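Local coordinates for protein alcohol dehydrogenase (Thermus sp., PDB 4CPD) that probably catalyses the reversible oxidation of alcohols to aldehydes or ketones, using NAD+ as hydride acceptor and bound zinc, at residues A[73-78]-A[135-140]; A[173-178]-A[247-252]; A[215-220]-A[226-231]. One frame throughout, in Å; residues are numbered along the deposited sequence.

Contact 1 of 3, residues A[73-78]-A[135-140]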
loop_
_atom_site.group_PDB
_atom_site.type_symbol
_atom_site.label_atom_id
_atom_site.label_comp_id
_atom_site.label_asym_id
_atom_site.label_seq_id
_atom_site.Cartn_x
_atom_site.Cartn_y
_atom_site.Cartn_z
ATOM N N GLN A 73 -13.164 -14.109 32.104
ATOM C CA GLN A 73 -13.822 -13.154 33.012
ATOM C C GLN A 73 -15.220 -12.738 32.504
ATOM O O GLN A 73 -16.225 -12.910 33.196
ATOM C CB GLN A 73 -12.919 -11.922 33.204
ATOM N N ASP A 74 -15.266 -12.261 31.262
ATOM C CA ASP A 74 -16.414 -11.545 30.722
ATOM C C ASP A 74 -17.369 -12.343 29.846
ATOM O O ASP A 74 -18.148 -11.747 29.123
ATOM C CB ASP A 74 -15.907 -10.331 29.940
ATOM C CG ASP A 74 -15.168 -9.339 30.827
ATOM O OD1 ASP A 74 -15.203 -9.517 32.068
ATOM O OD2 ASP A 74 -14.559 -8.381 30.300
ATOM N N LEU A 75 -17.338 -13.667 29.930
ATOM C CA LEU A 75 -18.298 -14.527 29.233
ATOM C C LEU A 75 -18.818 -15.605 30.174
ATOM O O LEU A 75 -18.022 -16.265 30.857
ATOM C CB LEU A 75 -17.614 -15.226 28.064
ATOM C CG LEU A 75 -17.028 -14.378 26.936
ATOM C CD1 LEU A 75 -16.333 -15.291 25.942
ATOM C CD2 LEU A 75 -18.104 -13.566 26.225
ATOM N N GLN A 76 -20.139 -15.792 30.196
ATOM C CA GLN A 76 -20.764 -16.880 30.956
ATOM C C GLN A 76 -21.589 -17.710 29.972
ATOM O O GLN A 76 -21.812 -17.265 28.856
ATOM C CB GLN A 76 -21.684 -16.363 32.067
ATOM C CG GLN A 76 -21.272 -15.090 32.765
ATOM C CD GLN A 76 -22.486 -14.195 32.979
ATOM O OE1 GLN A 76 -23.280 -14.434 33.895
ATOM N NE2 GLN A 76 -22.666 -13.192 32.098
ATOM N N PRO A 77 -22.072 -18.896 30.400
ATOM C CA PRO A 77 -22.856 -19.789 29.536
ATOM C C PRO A 77 -24.052 -19.226 28.750
ATOM O O PRO A 77 -24.262 -19.604 27.597
ATOM C CB PRO A 77 -23.286 -20.887 30.500
ATOM C CG PRO A 77 -22.074 -21.027 31.376
ATOM C CD PRO A 77 -21.578 -19.618 31.589
ATOM N N GLY A 78 -24.839 -18.324 29.294
ATOM C CA GLY A 78 -25.979 -17.857 28.467
ATOM C C GLY A 78 -25.665 -17.101 27.168
ATOM O O GLY A 78 -26.479 -17.073 26.239
ATOM N N LEU A 135 -13.571 -13.865 20.735
ATOM C CA LEU A 135 -15.046 -13.781 20.771
ATOM C C LEU A 135 -15.542 -12.395 21.148
ATOM O O LEU A 135 -14.834 -11.616 21.811
ATOM C CB LEU A 135 -15.633 -14.769 21.771
ATOM C CG LEU A 135 -15.664 -16.262 21.450
ATOM C CD1 LEU A 135 -16.400 -17.057 22.524
ATOM C CD2 LEU A 135 -16.285 -16.522 20.086
ATOM N N ARG A 136 -16.772 -12.091 20.713
ATOM C CA ARG A 136 -17.490 -10.904 21.192
ATOM C C ARG A 136 -18.921 -11.240 21.571
ATOM O O ARG A 136 -19.619 -11.934 20.810
ATOM C CB ARG A 136 -17.504 -9.800 20.139
ATOM C CG ARG A 136 -16.148 -9.234 19.800
ATOM C CD ARG A 136 -15.533 -8.538 20.992
ATOM N NE ARG A 136 -14.326 -7.816 20.628
ATOM C CZ ARG A 136 -13.145 -8.380 20.356
ATOM N NH1 ARG A 136 -12.964 -9.686 20.378
ATOM N NH2 ARG A 136 -12.126 -7.610 20.049
ATOM N N LYS A 137 -19.324 -10.752 22.755
ATOM C CA LYS A 137 -20.726 -10.710 23.162
ATOM C C LYS A 137 -21.469 -9.917 22.125
ATOM O O LYS A 137 -20.949 -8.926 21.655
ATOM C CB LYS A 137 -20.892 -9.998 24.504
ATOM C CG LYS A 137 -20.841 -10.886 25.743
ATOM C CD LYS A 137 -21.573 -10.237 26.930
ATOM C CE LYS A 137 -23.108 -10.344 26.811
ATOM N NZ LYS A 137 -23.830 -10.341 28.128
ATOM N N LEU A 138 -22.659 -10.362 21.747
ATOM C CA LEU A 138 -23.563 -9.561 20.912
ATOM C C LEU A 138 -24.147 -8.416 21.708
ATOM O O LEU A 138 -24.529 -8.588 22.868
ATOM C CB LEU A 138 -24.710 -10.395 20.355
ATOM C CG LEU A 138 -24.413 -11.049 19.012
ATOM C CD1 LEU A 138 -23.154 -11.887 19.063
ATOM C CD2 LEU A 138 -25.571 -11.900 18.545
ATOM N N PRO A 139 -24.206 -7.224 21.090
ATOM C CA PRO A 139 -24.960 -6.168 21.745
ATOM C C PRO A 139 -26.419 -6.574 21.871
ATOM O O PRO A 139 -26.902 -7.321 21.039
ATOM C CB PRO A 139 -24.807 -4.986 20.791
ATOM C CG PRO A 139 -23.535 -5.236 20.059
ATOM C CD PRO A 139 -23.442 -6.727 19.927
ATOM N N PRO A 140 -27.120 -6.050 22.885
ATOM C CA PRO A 140 -28.421 -6.603 23.301
ATOM C C PRO A 140 -29.527 -6.653 22.213
ATOM O O PRO A 140 -30.393 -7.522 22.261
ATOM C CB PRO A 140 -28.823 -5.702 24.487
ATOM C CG PRO A 140 -28.016 -4.448 24.339
ATOM C CD PRO A 140 -26.747 -4.845 23.654
#

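Contact 2 of 3, residues A[173-178]-A[247-252]. With NAD (nicotinamide-adenine-dinucleotide), chain G.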
loop_
_atom_site.group_PDB
_atom_site.type_symbol
_atom_site.label_atom_id
_atom_site.label_comp_id
_atom_site.label_asym_id
_atom_site.label_seq_id
_atom_site.Cartn_x
_atom_site.Cartn_y
_atom_site.Cartn_z
ATOM N N ALA A 173 -14.545 1.624 -6.884
ATOM C CA ALA A 173 -14.929 0.503 -7.730
ATOM C C ALA A 173 -14.746 -0.800 -6.974
ATOM O O ALA A 173 -13.727 -0.988 -6.335
ATOM C CB ALA A 173 -14.104 0.491 -8.997
ATOM N N VAL A 174 -15.724 -1.699 -7.055
ATOM C CA VAL A 174 -15.637 -3.002 -6.389
ATOM C C VAL A 174 -15.691 -4.060 -7.456
ATOM O O VAL A 174 -16.636 -4.110 -8.224
ATOM C CB VAL A 174 -16.810 -3.240 -5.434
ATOM C CG1 VAL A 174 -16.689 -4.583 -4.746
ATOM C CG2 VAL A 174 -16.898 -2.114 -4.422
ATOM N N ILE A 175 -14.677 -4.911 -7.501
ATOM C CA ILE A 175 -14.590 -5.940 -8.528
ATOM C C ILE A 175 -14.957 -7.256 -7.868
ATOM O O ILE A 175 -14.234 -7.755 -6.994
ATOM C CB ILE A 175 -13.177 -5.999 -9.158
ATOM C CG1 ILE A 175 -12.902 -4.724 -9.962
ATOM C CG2 ILE A 175 -13.026 -7.191 -10.078
ATOM C CD1 ILE A 175 -11.435 -4.490 -10.260
ATOM N N GLY A 176 -16.094 -7.802 -8.293
ATOM C CA GLY A 176 -16.676 -8.969 -7.653
ATOM C C GLY A 176 -17.912 -8.563 -6.877
ATOM O O GLY A 176 -17.830 -7.857 -5.877
ATOM N N ALA A 177 -19.064 -9.016 -7.356
ATOM C CA ALA A 177 -20.346 -8.772 -6.700
ATOM C C ALA A 177 -20.882 -10.010 -5.972
ATOM O O ALA A 177 -22.069 -10.124 -5.748
ATOM C CB ALA A 177 -21.360 -8.291 -7.720
ATOM N N GLY A 178 -20.004 -10.932 -5.598
ATOM C CA GLY A 178 -20.352 -11.976 -4.644
ATOM C C GLY A 178 -20.518 -11.387 -3.248
ATOM O O GLY A 178 -20.409 -10.159 -3.053
ATOM N N ALA A 247 -4.757 -12.739 -11.155
ATOM C CA ALA A 247 -4.037 -11.729 -11.927
ATOM C C ALA A 247 -4.909 -10.941 -12.882
ATOM O O ALA A 247 -4.626 -9.772 -13.163
ATOM C CB ALA A 247 -2.900 -12.362 -12.701
ATOM N N ALA A 248 -5.942 -11.575 -13.412
ATOM C CA ALA A 248 -6.805 -10.877 -14.353
ATOM C C ALA A 248 -7.425 -9.648 -13.672
ATOM O O ALA A 248 -7.231 -8.504 -14.105
ATOM C CB ALA A 248 -7.878 -11.809 -14.876
ATOM N N THR A 249 -8.120 -9.891 -12.566
ATOM C CA THR A 249 -8.820 -8.827 -11.848
ATOM C C THR A 249 -7.876 -7.832 -11.139
ATOM O O THR A 249 -8.213 -6.652 -10.978
ATOM C CB THR A 249 -9.820 -9.406 -10.840
ATOM O OG1 THR A 249 -9.210 -10.453 -10.071
ATOM C CG2 THR A 249 -11.012 -9.958 -11.563
ATOM N N LEU A 250 -6.701 -8.296 -10.719
ATOM C CA LEU A 250 -5.719 -7.394 -10.112
ATOM C C LEU A 250 -5.146 -6.379 -11.110
ATOM O O LEU A 250 -4.952 -5.215 -10.769
ATOM C CB LEU A 250 -4.594 -8.184 -9.430
ATOM C CG LEU A 250 -5.035 -8.922 -8.150
ATOM C CD1 LEU A 250 -4.053 -10.020 -7.721
ATOM C CD2 LEU A 250 -5.247 -7.936 -7.014
ATOM N N SER A 251 -4.875 -6.821 -12.335
ATOM C CA SER A 251 -4.356 -5.929 -13.376
ATOM C C SER A 251 -5.429 -4.921 -13.739
ATOM O O SER A 251 -5.165 -3.736 -13.985
ATOM C CB SER A 251 -3.960 -6.731 -14.614
ATOM O OG SER A 251 -3.253 -7.900 -14.238
ATOM N N LEU A 252 -6.652 -5.426 -13.747
ATOM C CA LEU A 252 -7.813 -4.603 -13.978
ATOM C C LEU A 252 -7.923 -3.504 -12.929
ATOM O O LEU A 252 -8.091 -2.336 -13.268
ATOM C CB LEU A 252 -9.062 -5.471 -13.962
ATOM C CG LEU A 252 -10.224 -4.902 -14.760
ATOM C CD1 LEU A 252 -9.924 -4.902 -16.263
ATOM C CD2 LEU A 252 -11.464 -5.719 -14.449
HETATM P PA NAD G . -17.788 -16.004 -4.464
HETATM O O1A NAD G . -19.152 -16.468 -3.948
HETATM O O2A NAD G . -16.952 -16.951 -5.319
HETATM O O5B NAD G . -17.857 -14.585 -5.241
HETATM C C5B NAD G . -16.997 -14.310 -6.346
HETATM C C4B NAD G . -17.693 -13.368 -7.324
HETATM O O4B NAD G . -16.740 -12.843 -8.258
HETATM C C3B NAD G . -18.777 -14.098 -8.124
HETATM O O3B NAD G . -19.992 -13.341 -8.246
HETATM C C2B NAD G . -18.166 -14.262 -9.486
HETATM O O2B NAD G . -19.158 -14.296 -10.517
HETATM C C1B NAD G . -17.284 -13.031 -9.562
HETATM N N9A NAD G . -16.226 -13.233 -10.551
HETATM C C8A NAD G . -15.501 -14.361 -10.695
HETATM N N7A NAD G . -14.624 -14.195 -11.714
HETATM C C5A NAD G . -14.787 -12.950 -12.218
HETATM C C6A NAD G . -14.174 -12.137 -13.288
HETATM N N6A NAD G . -13.185 -12.676 -14.019
HETATM N N1A NAD G . -14.623 -10.873 -13.511
HETATM C C2A NAD G . -15.614 -10.341 -12.770
HETATM N N3A NAD G . -16.219 -11.031 -11.774
HETATM C C4A NAD G . -15.856 -12.311 -11.453
HETATM O O3 NAD G . -16.841 -15.610 -3.208
HETATM P PN NAD G . -17.144 -14.604 -1.974
HETATM O O1N NAD G . -17.825 -15.469 -0.931
HETATM O O2N NAD G . -17.701 -13.261 -2.461
HETATM O O5D NAD G . -15.634 -14.263 -1.507
HETATM C C5D NAD G . -14.924 -13.264 -2.266
HETATM C C4D NAD G . -13.420 -13.490 -2.401
HETATM O O4D NAD G . -12.782 -12.954 -1.233
HETATM C C3D NAD G . -13.004 -14.959 -2.496
HETATM O O3D NAD G . -11.832 -15.045 -3.326
HETATM C C2D NAD G . -12.730 -15.346 -1.041
HETATM O O2D NAD G . -11.874 -16.500 -0.842
HETATM C C1D NAD G . -12.125 -14.035 -0.534
HETATM N N1N NAD G . -12.189 -13.861 0.926
HETATM C C2N NAD G . -11.084 -13.337 1.465
HETATM C C3N NAD G . -10.971 -13.103 2.828
HETATM C C7N NAD G . -9.679 -12.494 3.291
HETATM O O7N NAD G . -9.256 -12.681 4.420
HETATM N N7N NAD G . -9.018 -11.714 2.414
HETATM C C4N NAD G . -12.054 -13.420 3.666
HETATM C C5N NAD G . -13.208 -13.969 3.093
HETATM C C6N NAD G . -13.255 -14.184 1.706
#

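Contact 3 of 3, residues A[215-220]-A[226-231]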
loop_
_atom_site.group_PDB
_atom_site.type_symbol
_atom_site.label_atom_id
_atom_site.label_comp_id
_atom_site.label_asym_id
_atom_site.label_seq_id
_atom_site.Cartn_x
_atom_site.Cartn_y
_atom_site.Cartn_z
ATOM N N ILE A 215 -23.590 1.463 -9.478
ATOM C CA ILE A 215 -23.708 1.367 -10.933
ATOM C C ILE A 215 -23.099 0.037 -11.405
ATOM O O ILE A 215 -21.882 -0.143 -11.340
ATOM C CB ILE A 215 -22.969 2.522 -11.596
ATOM C CG1 ILE A 215 -23.648 3.837 -11.234
ATOM C CG2 ILE A 215 -22.919 2.335 -13.099
ATOM C CD1 ILE A 215 -22.882 5.084 -11.645
ATOM N N PRO A 216 -23.940 -0.894 -11.890
ATOM C CA PRO A 216 -23.468 -2.213 -12.278
ATOM C C PRO A 216 -22.812 -2.148 -13.625
ATOM O O PRO A 216 -23.196 -1.316 -14.451
ATOM C CB PRO A 216 -24.750 -3.023 -12.363
ATOM C CG PRO A 216 -25.750 -2.026 -12.835
ATOM C CD PRO A 216 -25.363 -0.715 -12.220
ATOM N N ILE A 217 -21.824 -3.014 -13.823
ATOM C CA ILE A 217 -21.022 -3.068 -15.046
ATOM C C ILE A 217 -20.704 -4.532 -15.346
ATOM O O ILE A 217 -19.999 -5.192 -14.569
ATOM C CB ILE A 217 -19.692 -2.304 -14.887
ATOM C CG1 ILE A 217 -19.956 -0.814 -14.613
ATOM C CG2 ILE A 217 -18.826 -2.482 -16.123
ATOM C CD1 ILE A 217 -18.707 0.027 -14.384
ATOM N N ASN A 218 -21.224 -5.043 -16.459
ATOM C CA ASN A 218 -20.949 -6.427 -16.847
ATOM C C ASN A 218 -19.650 -6.525 -17.656
ATOM O O ASN A 218 -19.564 -6.000 -18.771
ATOM C CB ASN A 218 -22.124 -7.015 -17.634
ATOM C CG ASN A 218 -22.144 -8.536 -17.599
ATOM O OD1 ASN A 218 -21.119 -9.177 -17.828
ATOM N ND2 ASN A 218 -23.306 -9.120 -17.300
ATOM N N ALA A 219 -18.647 -7.193 -17.087
ATOM C CA ALA A 219 -17.317 -7.280 -17.714
ATOM C C ALA A 219 -17.270 -8.183 -18.946
ATOM O O ALA A 219 -16.332 -8.077 -19.745
ATOM C CB ALA A 219 -16.286 -7.740 -16.699
ATOM N N GLU A 220 -18.264 -9.069 -19.080
ATOM C CA GLU A 220 -18.426 -9.903 -20.280
ATOM C C GLU A 220 -18.895 -9.040 -21.454
ATOM O O GLU A 220 -18.440 -9.219 -22.589
ATOM C CB GLU A 220 -19.449 -11.027 -20.048
ATOM C CG GLU A 220 -19.005 -12.403 -20.519
ATOM C CD GLU A 220 -18.675 -13.308 -19.344
ATOM O OE1 GLU A 220 -19.627 -13.868 -18.763
ATOM O OE2 GLU A 220 -17.478 -13.452 -18.991
ATOM N N ARG A 226 -12.954 1.370 -19.515
ATOM C CA ARG A 226 -13.466 2.526 -20.303
ATOM C C ARG A 226 -14.661 3.162 -19.596
ATOM O O ARG A 226 -14.774 4.378 -19.443
ATOM C CB ARG A 226 -13.899 2.059 -21.699
ATOM N N ARG A 227 -15.525 2.281 -19.124
ATOM C CA ARG A 227 -16.776 2.627 -18.491
ATOM C C ARG A 227 -16.568 3.281 -17.113
ATOM O O ARG A 227 -17.129 4.343 -16.802
ATOM C CB ARG A 227 -17.559 1.317 -18.394
ATOM C CG ARG A 227 -18.943 1.394 -17.802
ATOM C CD ARG A 227 -19.928 2.295 -18.543
ATOM N NE ARG A 227 -21.258 1.886 -18.072
ATOM C CZ ARG A 227 -22.072 2.604 -17.294
ATOM N NH1 ARG A 227 -21.777 3.852 -16.941
ATOM N NH2 ARG A 227 -23.226 2.069 -16.900
ATOM N N VAL A 228 -15.756 2.637 -16.286
ATOM C CA VAL A 228 -15.411 3.169 -14.979
ATOM C C VAL A 228 -14.779 4.557 -15.119
ATOM O O VAL A 228 -15.013 5.472 -14.322
ATOM C CB VAL A 228 -14.447 2.204 -14.221
ATOM C CG1 VAL A 228 -13.793 2.884 -13.028
ATOM C CG2 VAL A 228 -15.181 0.952 -13.739
ATOM N N ARG A 229 -13.954 4.725 -16.131
ATOM C CA ARG A 229 -13.266 5.992 -16.279
ATOM C C ARG A 229 -14.234 7.116 -16.628
ATOM O O ARG A 229 -14.179 8.190 -16.016
ATOM C CB ARG A 229 -12.129 5.881 -17.290
ATOM C CG ARG A 229 -10.884 5.249 -16.686
ATOM C CD ARG A 229 -9.675 5.347 -17.590
ATOM N NE ARG A 229 -8.583 4.503 -17.098
ATOM C CZ ARG A 229 -7.606 3.991 -17.855
ATOM N NH1 ARG A 229 -7.553 4.228 -19.167
ATOM N NH2 ARG A 229 -6.668 3.227 -17.297
ATOM N N SER A 230 -15.140 6.853 -17.576
ATOM C CA SER A 230 -16.154 7.846 -17.966
ATOM C C SER A 230 -17.068 8.231 -16.787
ATOM O O SER A 230 -17.480 9.393 -16.651
ATOM C CB SER A 230 -16.979 7.367 -19.169
ATOM O OG SER A 230 -17.186 5.964 -19.147
ATOM N N GLU A 231 -17.345 7.271 -15.910
ATOM C CA GLU A 231 -18.142 7.559 -14.727
ATOM C C GLU A 231 -17.411 8.398 -13.667
ATOM O O GLU A 231 -18.050 8.931 -12.743
ATOM C CB GLU A 231 -18.614 6.251 -14.111
ATOM C CG GLU A 231 -19.653 5.514 -14.941
ATOM C CD GLU A 231 -21.028 6.202 -14.945
ATOM O OE1 GLU A 231 -21.328 7.044 -14.071
ATOM O OE2 GLU A 231 -21.838 5.886 -15.838
#

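Contact 1 of 3, residues A[73-78]-A[135-140]
L75 and L135 meet methyl to methyl, CD1 of L75 lying 3.8 Å from CD1 of L135, and the two side chains cross at about a right angle. The contact belongs to the GroES-like domain of this zinc-containing medium-chain dehydrogenase: the loop between strands 60-68 and 80-82 comes over strand 136-137, which pairs antiparallel with strand 80-82. V81 touches both leucines, so branched apolar side chains suit this spot. L75 does not start out facing its partners; with CG beside the backbone N and anti to the carbonyl carbon (chi1 -62°), its two methyls reach across and divide the work. While CD1 meets L135, CD2 lies 3.9 Å from CG of K137. The leucine and lysine chains run past each other in opposite directions. A lysine suits this exposed rim, since its methylenes pack while its amine carries on toward the surface; a bend at chi3 (77°) turns the end of the chain, and NZ makes a long, weak ion pair with D79. R136 starts away from the loop and packs on helix 295-307, where NE forms a salt bridge with D300. Its NH1, which also bonds V133 O, hydrogen-bonds L135 O at 3.0 Å, from above the carbonyl plane.

Contact 2 of 3, residues A[173-178]-A[247-252]
Apolar packing carries the contact between I175 and the helix that begins at A247. CG2 of I175 sits 3.7 Å from CG2 of T249, and the two side chains slide past each other in opposite directions. With CG1 of I175 beside the backbone N (chi1 -67°), the CG2 methyl stands opposite that N and faces T249, and the longer branch carries CD1 to the helix, 3.9 Å from the backbone O of T249 and 4.4 Å from CD2 of L252. A beta-branched isoleucine thus covers two positions three residues apart in the helix, and V244, A253 and M256 close round it.

Polar bonds tie the start of the helix to strand 239-242 and stiffen its first turn. T249 is two-faced: its methyl goes to I175, while OG1, placed between the backbone N and carbonyl carbon, has E242 OE1 and G246 O as hydrogen-bond partners, which must share its single proton if both only accept. A threonine can serve both sides in a buried place. A247 O accepts twice from S251, from OG at 2.6 Å and from the backbone N.

Strand 171-175 is the first strand of the Rossmann fold, and the turn after it carries the glycines of a GxGxxG-type sequence beside the cofactor. Helix 247-256 packs on the same sheet, and its L250 meets L278 of the second subunit.

Backbone shape and the cofactor together account for the two glycines of the turn. G176 has backbone angles (108°/112°) at which a CB would be jammed against the carbonyl O of I175, and its CA lies 3.9 Å from NAD O4B. G178, at the N-cap of helix 179-190, brings its C to 3.5 Å from NAD O2N; a CB there would collide with NAD O5B. Between them, A177 N hydrogen-bonds to D200, whose OD2 also bonds NAD.

Contact 3 of 3, residues A[215-220]-A[226-231]
I217 meets the helix through its CD1 methyl, which lies 3.7 Å from CG of R227 and equally 3.7 Å from CG2 of V228. The isoleucine crosses the valine at about a right angle, a purely apolar meeting, whereas at R227 it rests on the methylene part of a charged chain. Two residues earlier, I215 turns the same way: its CD1 comes 3.5 Å from E231 OE1, and its CG2, 3.8 Å from R227 NH2, meets the guanidinium obliquely.

The torsions of R227 put it there. CG is anti to the backbone N (chi1 -178°), heading for the strand, and a bend at chi2 (60°) swings the guanidinium along toward I215 and E231. One helical turn on, E231 bends at its own chi2 and forms a salt bridge from OE2 to R227 NH1; the modelled separation is too short to trust in detail. An alanine in place of R227 would probably leave I217 CD1 without the methylene against it and E231 with K195 as its remaining cation.

Further out, strand 215-218 is an edge strand of the parallel Rossmann sheet, hydrogen-bonded to strand 195-200. Helix 226-231 runs nearly antiparallel to it (157°), axes 10.1 Å apart, as part of the crossover leading to strand 239-242. K195, at the start of the neighbouring strand, makes a salt bridge with E231 OE1. With R227 and K195 both near, the carboxylate of E231 is likely to stay ionised at the partly exposed rim, beside the aliphatic packing of I215, I217 and V228, though the detail of the R227 pair is uncertain.

Contacts 2 and 3 belong to the same nucleotide-binding sheet. Their centres are 12 Å apart and their nearest atoms about 5 Å, without touching, and contact 3 falls in the stretch of chain between the two segments of contact 2. Contact 2 borders the NAD directly, whereas the side chain of I217 in contact 3 stays about 9 Å from it. Contact 1 is far off, on the opposite side of the chain's centre: its centre is 37 Å from that of contact 2 and 44 Å from that of contact 3. It belongs to the zinc-bearing part, the L135 side chain lying about 12 Å from that of H59, a zinc ligand.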